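Chromosome partition protein Smc (Pyrococcus yayanosii, PDB 5XEI) probably takes part in chromosome condensation and partitioning as a homodimeric SMC ATPase, represented here by its head domain with part of the coiled coil and the joint. Local coordinates at residues Ile437-Pro442 with Lys468-Glu473; Asn141-Gly146 with Asp449-His454; Gly403-Ala408 with Arg417-Ser422; Glu181-Ala186 with Ser349-Ile354. One frame throughout, in Å; residues are numbered along the deposited sequence.

Interaction 1 of 4, residues Ile437-Pro442 with Lys468-Glu473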
loop_
_atom_site.group_PDB
_atom_site.type_symbol
_atom_site.label_atom_id
_atom_site.label_comp_id
_atom_site.label_asym_id
_atom_site.label_seq_id
_atom_site.Cartn_x
_atom_site.Cartn_y
_atom_site.Cartn_z
ATOM N N ILE A 437 -18.705 17.716 10.764
ATOM C CA ILE A 437 -18.403 16.348 10.376
ATOM C C ILE A 437 -19.630 15.465 10.543
ATOM O O ILE A 437 -19.933 14.627 9.689
ATOM C CB ILE A 437 -17.215 15.815 11.187
ATOM C CG1 ILE A 437 -15.900 16.376 10.653
ATOM C CG2 ILE A 437 -17.188 14.300 11.117
ATOM C CD1 ILE A 437 -15.519 17.736 11.143
ATOM N N GLN A 438 -20.370 15.648 11.631
ATOM C CA GLN A 438 -21.450 14.720 11.924
ATOM C C GLN A 438 -22.536 14.786 10.857
ATOM O O GLN A 438 -23.187 13.775 10.581
ATOM C CB GLN A 438 -22.002 14.998 13.327
ATOM C CG GLN A 438 -23.378 15.649 13.388
ATOM C CD GLN A 438 -24.524 14.675 13.204
ATOM O OE1 GLN A 438 -24.347 13.464 13.310
ATOM N NE2 GLN A 438 -25.702 15.203 12.901
ATOM N N ARG A 439 -22.740 15.951 10.235
ATOM C CA ARG A 439 -23.741 16.045 9.173
ATOM C C ARG A 439 -23.233 15.454 7.879
ATOM O O ARG A 439 -24.013 14.870 7.119
ATOM C CB ARG A 439 -24.174 17.485 8.953
ATOM C CG ARG A 439 -24.538 18.083 10.254
ATOM C CD ARG A 439 -25.793 18.957 10.200
ATOM N NE ARG A 439 -26.530 18.744 11.434
ATOM C CZ ARG A 439 -27.432 19.601 11.891
ATOM N NH1 ARG A 439 -27.667 20.733 11.213
ATOM N NH2 ARG A 439 -28.090 19.351 13.028
ATOM N N PHE A 440 -21.933 15.531 7.635
ATOM C CA PHE A 440 -21.403 14.826 6.485
ATOM C C PHE A 440 -21.428 13.330 6.729
ATOM O O PHE A 440 -22.088 12.574 6.007
ATOM C CB PHE A 440 -19.997 15.320 6.183
ATOM C CG PHE A 440 -19.472 14.830 4.899
ATOM C CD1 PHE A 440 -19.833 15.452 3.714
ATOM C CD2 PHE A 440 -18.618 13.747 4.858
ATOM C CE1 PHE A 440 -19.346 14.998 2.501
ATOM C CE2 PHE A 440 -18.116 13.293 3.653
ATOM C CZ PHE A 440 -18.481 13.917 2.472
ATOM N N LYS A 441 -20.735 12.882 7.772
ATOM C CA LYS A 441 -20.582 11.453 8.034
ATOM C C LYS A 441 -20.840 11.198 9.515
ATOM O O LYS A 441 -19.917 11.229 10.338
ATOM C CB LYS A 441 -19.197 10.957 7.613
ATOM C CG LYS A 441 -19.159 9.468 7.286
ATOM C CD LYS A 441 -18.108 9.100 6.200
ATOM C CE LYS A 441 -18.663 9.233 4.762
ATOM N NZ LYS A 441 -17.666 8.943 3.656
ATOM N N PRO A 442 -22.091 10.910 9.872
ATOM C CA PRO A 442 -22.421 10.651 11.286
ATOM C C PRO A 442 -21.602 9.502 11.855
ATOM O O PRO A 442 -21.551 8.414 11.283
ATOM C CB PRO A 442 -23.913 10.288 11.241
ATOM C CG PRO A 442 -24.377 10.524 9.832
ATOM C CD PRO A 442 -23.178 10.532 8.955
ATOM N N LYS A 468 -30.601 17.914 19.743
ATOM C CA LYS A 468 -31.902 17.301 19.530
ATOM C C LYS A 468 -32.168 17.067 18.044
ATOM O O LYS A 468 -32.661 15.999 17.658
ATOM C CB LYS A 468 -32.982 18.173 20.163
ATOM C CG LYS A 468 -34.391 17.652 19.971
ATOM C CD LYS A 468 -34.797 16.683 21.073
ATOM C CE LYS A 468 -36.317 16.595 21.185
ATOM N NZ LYS A 468 -36.932 17.950 21.398
ATOM N N GLU A 469 -31.822 18.034 17.184
ATOM C CA GLU A 469 -32.040 17.840 15.750
ATOM C C GLU A 469 -31.189 16.692 15.215
ATOM O O GLU A 469 -31.709 15.774 14.566
ATOM C CB GLU A 469 -31.782 19.141 14.978
ATOM C CG GLU A 469 -33.108 19.844 14.555
ATOM C CD GLU A 469 -33.016 21.377 14.373
ATOM O OE1 GLU A 469 -32.004 21.870 13.809
ATOM O OE2 GLU A 469 -33.974 22.080 14.791
ATOM N N SER A 470 -29.883 16.698 15.526
ATOM C CA SER A 470 -28.969 15.690 14.983
ATOM C C SER A 470 -29.276 14.283 15.464
ATOM O O SER A 470 -28.888 13.318 14.793
ATOM C CB SER A 470 -27.535 16.034 15.348
ATOM O OG SER A 470 -27.342 17.427 15.220
ATOM N N SER A 471 -29.954 14.137 16.612
ATOM C CA SER A 471 -30.185 12.797 17.142
ATOM C C SER A 471 -31.104 11.978 16.250
ATOM O O SER A 471 -31.194 10.755 16.425
ATOM C CB SER A 471 -30.720 12.849 18.584
ATOM O OG SER A 471 -31.871 13.658 18.718
ATOM N N ARG A 472 -31.739 12.614 15.265
ATOM C CA ARG A 472 -32.535 11.879 14.296
ATOM C C ARG A 472 -31.687 10.926 13.473
ATOM O O ARG A 472 -32.237 10.011 12.861
ATOM C CB ARG A 472 -33.275 12.861 13.385
ATOM C CG ARG A 472 -34.434 12.237 12.625
ATOM C CD ARG A 472 -34.187 12.205 11.115
ATOM N NE ARG A 472 -34.700 13.385 10.417
ATOM C CZ ARG A 472 -34.763 13.482 9.092
ATOM N NH1 ARG A 472 -34.348 12.468 8.341
ATOM N NH2 ARG A 472 -35.241 14.584 8.516
ATOM N N GLU A 473 -30.362 11.101 13.450
ATOM C CA GLU A 473 -29.488 10.189 12.725
ATOM C C GLU A 473 -28.314 9.672 13.548
ATOM O O GLU A 473 -27.639 8.743 13.094
ATOM C CB GLU A 473 -28.945 10.861 11.451
ATOM C CG GLU A 473 -27.911 11.960 11.741
ATOM C CD GLU A 473 -28.392 13.352 11.337
ATOM O OE1 GLU A 473 -27.539 14.245 11.085
ATOM O OE2 GLU A 473 -29.630 13.545 11.262
#

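Interaction 2 of 4, residues Asn141-Gly146 with Asp449-His454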
loop_
_atom_site.group_PDB
_atom_site.type_symbol
_atom_site.label_atom_id
_atom_site.label_comp_id
_atom_site.label_asym_id
_atom_site.label_seq_id
_atom_site.Cartn_x
_atom_site.Cartn_y
_atom_site.Cartn_z
ATOM N N ASN A 141 -15.583 12.024 18.323
ATOM C CA ASN A 141 -16.940 11.897 18.843
ATOM C C ASN A 141 -16.992 11.602 20.344
ATOM O O ASN A 141 -18.096 11.570 20.908
ATOM C CB ASN A 141 -17.691 10.792 18.084
ATOM C CG ASN A 141 -16.973 9.460 18.165
ATOM O OD1 ASN A 141 -15.751 9.437 18.203
ATOM N ND2 ASN A 141 -17.717 8.362 18.239
ATOM N N LEU A 142 -15.840 11.371 20.992
ATOM C CA LEU A 142 -15.745 11.267 22.457
ATOM C C LEU A 142 -15.151 12.559 23.004
ATOM O O LEU A 142 -13.935 12.773 22.935
ATOM C CB LEU A 142 -14.891 10.081 22.891
ATOM C CG LEU A 142 -15.079 8.759 22.164
ATOM C CD1 LEU A 142 -14.011 7.772 22.580
ATOM C CD2 LEU A 142 -16.444 8.215 22.464
ATOM N N VAL A 143 -16.012 13.402 23.578
ATOM C CA VAL A 143 -15.605 14.679 24.152
ATOM C C VAL A 143 -15.673 14.613 25.671
ATOM O O VAL A 143 -16.708 14.914 26.276
ATOM C CB VAL A 143 -16.471 15.828 23.620
ATOM C CG1 VAL A 143 -15.757 17.132 23.808
ATOM C CG2 VAL A 143 -16.775 15.610 22.187
ATOM N N LEU A 144 -14.560 14.232 26.286
ATOM C CA LEU A 144 -14.391 14.143 27.727
ATOM C C LEU A 144 -13.773 15.434 28.268
ATOM O O LEU A 144 -13.404 16.336 27.521
ATOM C CB LEU A 144 -13.511 12.941 28.070
ATOM C CG LEU A 144 -14.205 11.587 28.135
ATOM C CD1 LEU A 144 -15.321 11.622 29.167
ATOM C CD2 LEU A 144 -14.756 11.196 26.795
ATOM N N GLN A 145 -13.651 15.515 29.590
ATOM C CA GLN A 145 -13.121 16.737 30.192
ATOM C C GLN A 145 -11.697 17.000 29.691
ATOM O O GLN A 145 -10.874 16.085 29.596
ATOM C CB GLN A 145 -13.182 16.644 31.729
ATOM C CG GLN A 145 -14.399 15.820 32.254
ATOM C CD GLN A 145 -14.705 15.944 33.774
ATOM O OE1 GLN A 145 -13.899 16.446 34.558
ATOM N NE2 GLN A 145 -15.903 15.509 34.168
ATOM N N GLY A 146 -11.425 18.253 29.322
ATOM C CA GLY A 146 -10.143 18.634 28.759
ATOM C C GLY A 146 -9.949 18.344 27.279
ATOM O O GLY A 146 -8.941 18.781 26.704
ATOM N N ASP A 449 -19.507 14.859 27.775
ATOM C CA ASP A 449 -19.501 15.124 29.192
ATOM C C ASP A 449 -19.207 16.611 29.297
ATOM O O ASP A 449 -18.550 17.138 28.408
ATOM C CB ASP A 449 -18.418 14.285 29.853
ATOM C CG ASP A 449 -18.443 14.404 31.342
ATOM O OD1 ASP A 449 -17.653 13.688 31.981
ATOM O OD2 ASP A 449 -19.299 15.165 31.875
ATOM N N GLU A 450 -19.621 17.273 30.397
ATOM C CA GLU A 450 -19.586 18.743 30.550
ATOM C C GLU A 450 -19.927 19.494 29.247
ATOM O O GLU A 450 -21.063 19.402 28.772
ATOM C CB GLU A 450 -18.229 19.267 31.081
ATOM C CG GLU A 450 -17.070 19.001 30.161
ATOM C CD GLU A 450 -16.560 17.579 30.252
ATOM O OE1 GLU A 450 -16.927 16.802 31.159
ATOM O OE2 GLU A 450 -15.959 17.146 29.249
ATOM N N ILE A 451 -18.968 20.267 28.697
ATOM C CA ILE A 451 -18.997 21.142 27.509
ATOM C C ILE A 451 -20.012 22.271 27.647
ATOM O O ILE A 451 -19.919 23.284 26.946
ATOM C CB ILE A 451 -19.220 20.397 26.171
ATOM C CG1 ILE A 451 -20.696 20.159 25.877
ATOM C CG2 ILE A 451 -18.454 19.104 26.124
ATOM C CD1 ILE A 451 -20.922 19.456 24.546
ATOM N N ASP A 452 -20.990 22.124 28.532
ATOM C CA ASP A 452 -21.834 23.256 28.876
ATOM C C ASP A 452 -21.297 24.036 30.070
ATOM O O ASP A 452 -21.857 25.082 30.420
ATOM C CB ASP A 452 -23.264 22.789 29.148
ATOM C CG ASP A 452 -23.319 21.473 29.905
ATOM O OD1 ASP A 452 -22.458 21.241 30.792
ATOM O OD2 ASP A 452 -24.245 20.678 29.608
ATOM N N ALA A 453 -20.204 23.560 30.672
ATOM C CA ALA A 453 -19.622 24.192 31.848
ATOM C C ALA A 453 -19.284 25.664 31.639
ATOM O O ALA A 453 -19.179 26.402 32.625
ATOM C CB ALA A 453 -18.364 23.429 32.266
ATOM N N HIS A 454 -19.092 26.114 30.397
ATOM C CA HIS A 454 -18.621 27.475 30.153
ATOM C C HIS A 454 -19.495 28.252 29.174
ATOM O O HIS A 454 -19.068 29.294 28.663
ATOM C CB HIS A 454 -17.176 27.459 29.657
ATOM C CG HIS A 454 -16.189 27.017 30.690
ATOM N ND1 HIS A 454 -16.563 26.625 31.957
ATOM C CD2 HIS A 454 -14.839 26.918 30.648
ATOM C CE1 HIS A 454 -15.488 26.293 32.648
ATOM N NE2 HIS A 454 -14.428 26.463 31.877
#

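Interaction 3 of 4, residues Gly403-Ala408 with Arg417-Ser422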
loop_
_atom_site.group_PDB
_atom_site.type_symbol
_atom_site.label_atom_id
_atom_site.label_comp_id
_atom_site.label_asym_id
_atom_site.label_seq_id
_atom_site.Cartn_x
_atom_site.Cartn_y
_atom_site.Cartn_z
ATOM N N GLY A 403 -1.353 21.226 6.711
ATOM C CA GLY A 403 -2.254 21.181 7.821
ATOM C C GLY A 403 -3.610 21.730 7.443
ATOM O O GLY A 403 -3.948 21.895 6.265
ATOM N N LEU A 404 -4.382 22.054 8.467
ATOM C CA LEU A 404 -5.733 22.561 8.272
ATOM C C LEU A 404 -6.087 23.383 9.505
ATOM O O LEU A 404 -6.157 22.838 10.608
ATOM C CB LEU A 404 -6.705 21.409 8.064
ATOM C CG LEU A 404 -8.196 21.691 8.227
ATOM C CD1 LEU A 404 -8.727 22.400 6.989
ATOM C CD2 LEU A 404 -8.958 20.400 8.494
ATOM N N GLU A 405 -6.289 24.681 9.331
ATOM C CA GLU A 405 -6.542 25.536 10.470
ATOM C C GLU A 405 -7.968 26.052 10.445
ATOM O O GLU A 405 -8.684 25.922 9.449
ATOM C CB GLU A 405 -5.566 26.705 10.501
ATOM C CG GLU A 405 -5.394 27.261 11.899
ATOM C CD GLU A 405 -4.037 27.864 12.059
ATOM O OE1 GLU A 405 -3.180 27.604 11.179
ATOM O OE2 GLU A 405 -3.822 28.585 13.053
ATOM N N ILE A 406 -8.358 26.653 11.571
ATOM C CA ILE A 406 -9.673 27.248 11.763
ATOM C C ILE A 406 -9.522 28.717 12.124
ATOM O O ILE A 406 -8.593 29.099 12.847
ATOM C CB ILE A 406 -10.450 26.530 12.872
ATOM C CG1 ILE A 406 -10.477 25.043 12.614
ATOM C CG2 ILE A 406 -11.859 27.033 12.927
ATOM C CD1 ILE A 406 -11.261 24.305 13.660
ATOM N N GLU A 407 -10.456 29.537 11.632
ATOM C CA GLU A 407 -10.594 30.921 12.060
ATOM C C GLU A 407 -12.066 31.240 12.256
ATOM O O GLU A 407 -12.906 30.820 11.458
ATOM C CB GLU A 407 -9.977 31.878 11.052
ATOM C CG GLU A 407 -8.487 31.842 11.119
ATOM C CD GLU A 407 -7.834 32.761 10.117
ATOM O OE1 GLU A 407 -8.569 33.523 9.446
ATOM O OE2 GLU A 407 -6.584 32.720 9.997
ATOM N N ALA A 408 -12.373 31.979 13.322
ATOM C CA ALA A 408 -13.748 32.306 13.673
ATOM C C ALA A 408 -13.878 33.792 13.927
ATOM O O ALA A 408 -12.934 34.442 14.387
ATOM C CB ALA A 408 -14.220 31.554 14.919
ATOM N N ARG A 417 -7.745 32.782 15.222
ATOM C CA ARG A 417 -7.644 31.367 14.910
ATOM C C ARG A 417 -7.855 30.542 16.176
ATOM O O ARG A 417 -7.812 31.063 17.297
ATOM C CB ARG A 417 -6.303 31.054 14.267
ATOM C CG ARG A 417 -5.884 32.096 13.250
ATOM C CD ARG A 417 -4.445 32.493 13.455
ATOM N NE ARG A 417 -3.675 31.279 13.434
ATOM C CZ ARG A 417 -2.547 31.120 14.104
ATOM N NH1 ARG A 417 -2.077 32.121 14.846
ATOM N NH2 ARG A 417 -1.895 29.962 14.049
ATOM N N ILE A 418 -8.097 29.238 15.984
ATOM C CA ILE A 418 -8.467 28.380 17.110
ATOM C C ILE A 418 -7.408 28.383 18.193
ATOM O O ILE A 418 -7.731 28.219 19.370
ATOM C CB ILE A 418 -8.798 26.939 16.659
ATOM C CG1 ILE A 418 -7.793 26.425 15.607
ATOM C CG2 ILE A 418 -10.302 26.813 16.298
ATOM C CD1 ILE A 418 -6.399 26.127 16.104
ATOM N N GLU A 419 -6.136 28.559 17.824
ATOM C CA GLU A 419 -5.063 28.684 18.811
ATOM C C GLU A 419 -5.446 29.612 19.958
ATOM O O GLU A 419 -5.224 29.296 21.134
ATOM C CB GLU A 419 -3.802 29.217 18.134
ATOM C CG GLU A 419 -2.891 28.170 17.577
ATOM C CD GLU A 419 -3.605 27.253 16.620
ATOM O OE1 GLU A 419 -3.860 26.091 17.015
ATOM O OE2 GLU A 419 -3.937 27.703 15.496
ATOM N N ALA A 420 -6.031 30.759 19.637
ATOM C CA ALA A 420 -6.250 31.803 20.617
ATOM C C ALA A 420 -7.671 31.824 21.155
ATOM O O ALA A 420 -8.091 32.849 21.695
ATOM C CB ALA A 420 -5.899 33.161 20.014
ATOM N N MET A 421 -8.431 30.737 21.005
ATOM C CA MET A 421 -9.747 30.695 21.633
ATOM C C MET A 421 -9.589 30.418 23.113
ATOM O O MET A 421 -8.709 29.652 23.522
ATOM C CB MET A 421 -10.656 29.629 21.031
ATOM C CG MET A 421 -10.454 29.397 19.581
ATOM S SD MET A 421 -11.241 30.633 18.572
ATOM C CE MET A 421 -12.872 29.959 18.478
ATOM N N SER A 422 -10.460 31.036 23.910
ATOM C CA SER A 422 -10.326 30.963 25.355
ATOM C C SER A 422 -11.661 30.655 26.027
ATOM O O SER A 422 -11.842 29.551 26.552
ATOM C CB SER A 422 -9.728 32.265 25.886
ATOM O OG SER A 422 -10.503 33.375 25.468
#

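Interaction 4 of 4, residues Glu181-Ala186 with Ser349-Ile354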
loop_
_atom_site.group_PDB
_atom_site.type_symbol
_atom_site.label_atom_id
_atom_site.label_comp_id
_atom_site.label_asym_id
_atom_site.label_seq_id
_atom_site.Cartn_x
_atom_site.Cartn_y
_atom_site.Cartn_z
ATOM N N GLU A 181 3.634 -1.127 -6.169
ATOM C CA GLU A 181 4.300 -2.420 -6.164
ATOM C C GLU A 181 4.618 -2.842 -7.594
ATOM O O GLU A 181 5.778 -3.089 -7.940
ATOM C CB GLU A 181 3.433 -3.455 -5.433
ATOM C CG GLU A 181 3.506 -4.881 -5.972
ATOM C CD GLU A 181 4.813 -5.609 -5.640
ATOM O OE1 GLU A 181 5.550 -5.150 -4.733
ATOM O OE2 GLU A 181 5.096 -6.651 -6.293
ATOM N N GLU A 182 3.613 -2.841 -8.462
ATOM C CA GLU A 182 3.834 -3.267 -9.838
ATOM C C GLU A 182 4.809 -2.355 -10.561
ATOM O O GLU A 182 5.608 -2.825 -11.374
ATOM C CB GLU A 182 2.503 -3.343 -10.566
ATOM C CG GLU A 182 1.617 -4.405 -9.931
ATOM C CD GLU A 182 0.166 -4.296 -10.337
ATOM O OE1 GLU A 182 -0.635 -5.149 -9.893
ATOM O OE2 GLU A 182 -0.177 -3.359 -11.092
ATOM N N LEU A 183 4.786 -1.052 -10.277
ATOM C CA LEU A 183 5.765 -0.176 -10.915
ATOM C C LEU A 183 7.178 -0.566 -10.506
ATOM O O LEU A 183 8.089 -0.600 -11.343
ATOM C CB LEU A 183 5.501 1.290 -10.566
ATOM C CG LEU A 183 6.617 2.260 -10.976
ATOM C CD1 LEU A 183 6.892 2.129 -12.463
ATOM C CD2 LEU A 183 6.349 3.722 -10.594
ATOM N N LYS A 184 7.373 -0.860 -9.214
ATOM C CA LYS A 184 8.678 -1.277 -8.717
ATOM C C LYS A 184 9.153 -2.529 -9.441
ATOM O O LYS A 184 10.265 -2.577 -9.979
ATOM C CB LYS A 184 8.594 -1.524 -7.210
ATOM C CG LYS A 184 9.901 -1.937 -6.552
ATOM C CD LYS A 184 9.711 -2.285 -5.080
ATOM C CE LYS A 184 10.938 -2.980 -4.510
ATOM N NZ LYS A 184 10.549 -3.726 -3.284
ATOM N N GLN A 185 8.305 -3.553 -9.470
ATOM C CA GLN A 185 8.605 -4.766 -10.205
ATOM C C GLN A 185 8.908 -4.462 -11.658
ATOM O O GLN A 185 9.787 -5.082 -12.268
ATOM C CB GLN A 185 7.415 -5.696 -10.090
ATOM C CG GLN A 185 7.635 -7.097 -10.507
ATOM C CD GLN A 185 6.432 -7.919 -10.137
ATOM O OE1 GLN A 185 5.306 -7.411 -10.148
ATOM N NE2 GLN A 185 6.648 -9.186 -9.793
ATOM N N ALA A 186 8.200 -3.492 -12.229
ATOM C CA ALA A 186 8.302 -3.271 -13.665
ATOM C C ALA A 186 9.687 -2.790 -14.054
ATOM O O ALA A 186 10.225 -3.213 -15.079
ATOM C CB ALA A 186 7.241 -2.277 -14.134
ATOM N N SER A 349 2.536 3.126 -18.620
ATOM C CA SER A 349 1.117 2.938 -18.359
ATOM C C SER A 349 0.822 2.932 -16.868
ATOM O O SER A 349 -0.113 3.600 -16.406
ATOM C CB SER A 349 0.642 1.638 -18.983
ATOM O OG SER A 349 -0.375 1.078 -18.171
ATOM N N ILE A 350 1.583 2.153 -16.099
ATOM C CA ILE A 350 1.388 2.145 -14.656
ATOM C C ILE A 350 1.480 3.558 -14.114
ATOM O O ILE A 350 0.686 3.970 -13.256
ATOM C CB ILE A 350 2.415 1.220 -13.987
ATOM C CG1 ILE A 350 2.236 -0.211 -14.489
ATOM C CG2 ILE A 350 2.296 1.312 -12.474
ATOM C CD1 ILE A 350 3.073 -1.219 -13.757
ATOM N N ILE A 351 2.431 4.337 -14.638
ATOM C CA ILE A 351 2.640 5.692 -14.141
ATOM C C ILE A 351 1.393 6.538 -14.358
ATOM O O ILE A 351 0.939 7.249 -13.454
ATOM C CB ILE A 351 3.878 6.319 -14.801
ATOM C CG1 ILE A 351 5.146 5.716 -14.185
ATOM C CG2 ILE A 351 3.853 7.815 -14.623
ATOM C CD1 ILE A 351 6.440 6.193 -14.826
ATOM N N GLU A 352 0.804 6.454 -15.544
ATOM C CA GLU A 352 -0.413 7.200 -15.805
ATOM C C GLU A 352 -1.508 6.820 -14.824
ATOM O O GLU A 352 -2.199 7.690 -14.286
ATOM C CB GLU A 352 -0.856 6.966 -17.245
ATOM C CG GLU A 352 0.139 7.538 -18.265
ATOM C CD GLU A 352 -0.306 7.387 -19.713
ATOM O OE1 GLU A 352 -0.884 6.335 -20.077
ATOM O OE2 GLU A 352 -0.055 8.328 -20.497
ATOM N N PHE A 353 -1.650 5.526 -14.553
ATOM C CA PHE A 353 -2.649 5.045 -13.605
ATOM C C PHE A 353 -2.401 5.601 -12.205
ATOM O O PHE A 353 -3.328 6.077 -11.536
ATOM C CB PHE A 353 -2.627 3.515 -13.613
ATOM C CG PHE A 353 -3.625 2.866 -12.700
ATOM C CD1 PHE A 353 -4.934 2.671 -13.107
ATOM C CD2 PHE A 353 -3.244 2.418 -11.441
ATOM C CE1 PHE A 353 -5.854 2.059 -12.265
ATOM C CE2 PHE A 353 -4.158 1.811 -10.591
ATOM C CZ PHE A 353 -5.465 1.629 -11.004
ATOM N N ILE A 354 -1.149 5.549 -11.739
ATOM C CA ILE A 354 -0.829 6.091 -10.422
ATOM C C ILE A 354 -1.159 7.574 -10.351
ATOM O O ILE A 354 -1.544 8.089 -9.292
ATOM C CB ILE A 354 0.651 5.835 -10.082
ATOM C CG1 ILE A 354 0.974 4.352 -10.165
ATOM C CG2 ILE A 354 0.961 6.307 -8.687
ATOM C CD1 ILE A 354 2.283 3.991 -9.500
#

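Interaction 1 of 4, residues Ile437-Pro442 with Lys468-Glu473
Gln438 reaches from the last turns of helix 424-440 to Ser470 and Glu473, at the C-terminal end of helix 457-470 and just beyond. Its CB points toward the other segment, and at CG the chain turns (chi2 81°), swinging the amide between the two partners. There CD lies 3.9 Å from Ser470 CB and 3.7 Å from Glu473 OE1. The branch then divides its work: NE2 donates to Glu473 OE1 at 2.8 Å, while OE1 is hydrogen-bonded to the Ser474 hydroxyl, so both ends of the amide are held and its flip is fixed. Amide and carboxylate are almost parallel, with planes 17° apart. The N-H reaches OE1 of Glu473 from above the carboxylate plane, and the bond is bent, with an angle of 130° at the hydrogen.

Alongside, the guanidinium of Arg439 has Gln438 NE2 at its edge and sends NH2 to Ser470 OG, 3.0 Å away, in a straighter bond. That hydroxyl also donates to the carbonyl of Leu466 one turn earlier, which leaves it well placed to accept from the arginine. Next to the Gln438-Glu473 pair, Pro442 CG rests 4.3 Å from Glu473 CG.

The contact joins the C-terminal ends of two helices of the ATPase head. Helix 321-383 borders the 437-442 segment through Leu379 against Arg439 and through Ile372 against Ile437, with Ile166 of helix 156-167 packing beside Ile437 and Phe440. Ser470 in turn touches Phe476 of strand 475-480, which begins just after Glu473.

Interaction 2 of 4, residues Asn141-Gly146 with Asp449-His454
Val143 O accepts a hydrogen bond from Asp449 N at 3.2 Å, extending the parallel pairing of strand 142-143 with strand 445-449. Beside this backbone link, Asp449 holds its carboxyl carbon opposite the backbone N (chi1 -174°), which directs the group toward Leu144 and Gln145. Leu144 crosses it at about a right angle, bringing CD1 to 4.1 Å from Asp449 CB.

Gln145 runs out nearly straight and carries its amide to the aspartate, where NE2 makes a weak bond to Asp449 OD1 at 3.3 Å; amide and carboxylate planes are 65° apart. Glu450 takes another course. It tucks CG in between its own N and C (chi1 63°), and a second bend folds the carboxylate back over the Leu144-Gln145 backbone, although its exact placement there is doubtful. On the apolar side, Val143 CG1 and Ile451 CG2 approach to 4.1 Å, their side chains roughly perpendicular.

Asp449 and Glu450 end a sequence of Walker B type, and Gln145 fits the Q-loop of ABC ATPases. Ser40, in the predicted ATP site, lies about 3 Å from Asp449 between nearest side-chain atoms and also touches Gln145. Strand 142-143 forms one margin of the mixed sheet, with Ile148 of helix 147-152 against Val143 and Ile451, and Ile434 and Leu431 of helix 424-440 packing on Val143 and Ile451 respectively.

Interaction 3 of 4, residues Gly403-Ala408 with Arg417-Ser422
Glu405 OE2 is gripped side-on by two nitrogens of Arg417, NE at 2.7 Å and NH2 at 2.6 Å, in a salt bridge that puts both bonds on one oxygen. NH2 uses the syn lone pair, whereas NE comes from above the carboxylate plane; the two flat groups are turned 58° apart. Turns at the second and third torsions of the arginine (chi3 54°) bring its guanidinium edge to the glutamate. Arg417 stands against a second carboxylate as well: Glu419 OE2 lies 3.4 Å from Arg417 NH2, well out of the guanidinium plane, so that charge alone links them. The short approach of the two glutamates to each other is doubtful at this resolution.

Glu407 and Arg417 form a non-hydrogen-bonded antiparallel pair, with the two CG atoms 3.4 Å apart on the same face. Next to it, Ile418 N donates to Ile406 O at 3.2 Å. Ile406 and Ile418 cross at about a right angle, CG2 of Ile418 lying against CB of Ile406, and Ala408 CB meets Met421 CE at 4.1 Å.

Strand 404-409 is the middle of a three-stranded antiparallel sheet. Met421 and Ser422 open the MSGGE sequence that runs into the start of helix 424-440, which corresponds to the signature motif of ABC-type ATPase heads.

Interaction 4 of 4, residues Glu181-Ala186 with Ser349-Ile354
Leu183 and Ile350 meet at the centre of this contact, CB of the leucine lying 3.7 Å from CG2 of the isoleucine. The leucine holds CG opposite its backbone N (chi1 169°), a setting that sends CD2 across to the other helix. There CD2 lies 4.3 Å from Ile351 CG1 and 4.2 Å from Ile354 CD1. Ile350 answers with its longer branch. Its CG1 stands opposite the carbonyl carbon (chi1 -61°) and delivers CD1 over the backbone of the first helix, 3.8 Å from Glu182 C and 4.3 Å from Ala186 CB. The aliphatic start of Glu182 is touched too, its CB lying 3.9 Å from Ile350 CD1, so a charged residue contributes its carbon base to a largely apolar surface. No hydrogen bond crosses between the segments.

One shell further out, Leu183 also rests on Lys347 and Ala186 on Glu346, both earlier on helix 321-383. In the other direction, Ile354 packs against Ala179 and Leu180 of helix 170-246, and Phe353 also touches Ala179. Regular helical bonds, such as Ala186 N to Glu182 O and Ile354 N to Ile350 O, are continuous through both segments.

The axes of the two short helical segments, 181-186 and 349-354, run antiparallel at 158° and approach to 9.9 Å. Leu183 enters a hole lined by Lys347, Ile350, Ile351 and Ile354, a spacing of three, four and seven residues. This is knobs-into-holes packing, the hallmark of a coiled coil, and here it belongs to the antiparallel arm that extends from the SMC head.

From the N terminus, the chain opens interaction 2 at 141-146 and then opens interaction 4 at 181-186 on helix 170-246. Helix 321-383 returns and closes interaction 4 at 349-354, zipping the coiled-coil arm. Back in the head, it soon closes interaction 3, a short loop. Both are nested within the long loop that interaction 2 closes at 449-454. Before that, 437-442 opens interaction 1, which ends at 468-473, so interactions 1 and 2, about 18 Å apart between centres, cross. Interaction 1 joins the ends of helices 424-440 and 457-470; interaction 2 joins edge strand 142-143 to the loop after strand 445-449, with helix 424-440 packing on it. Interactions 1 and 4 are about 41 Å apart, centre to centre.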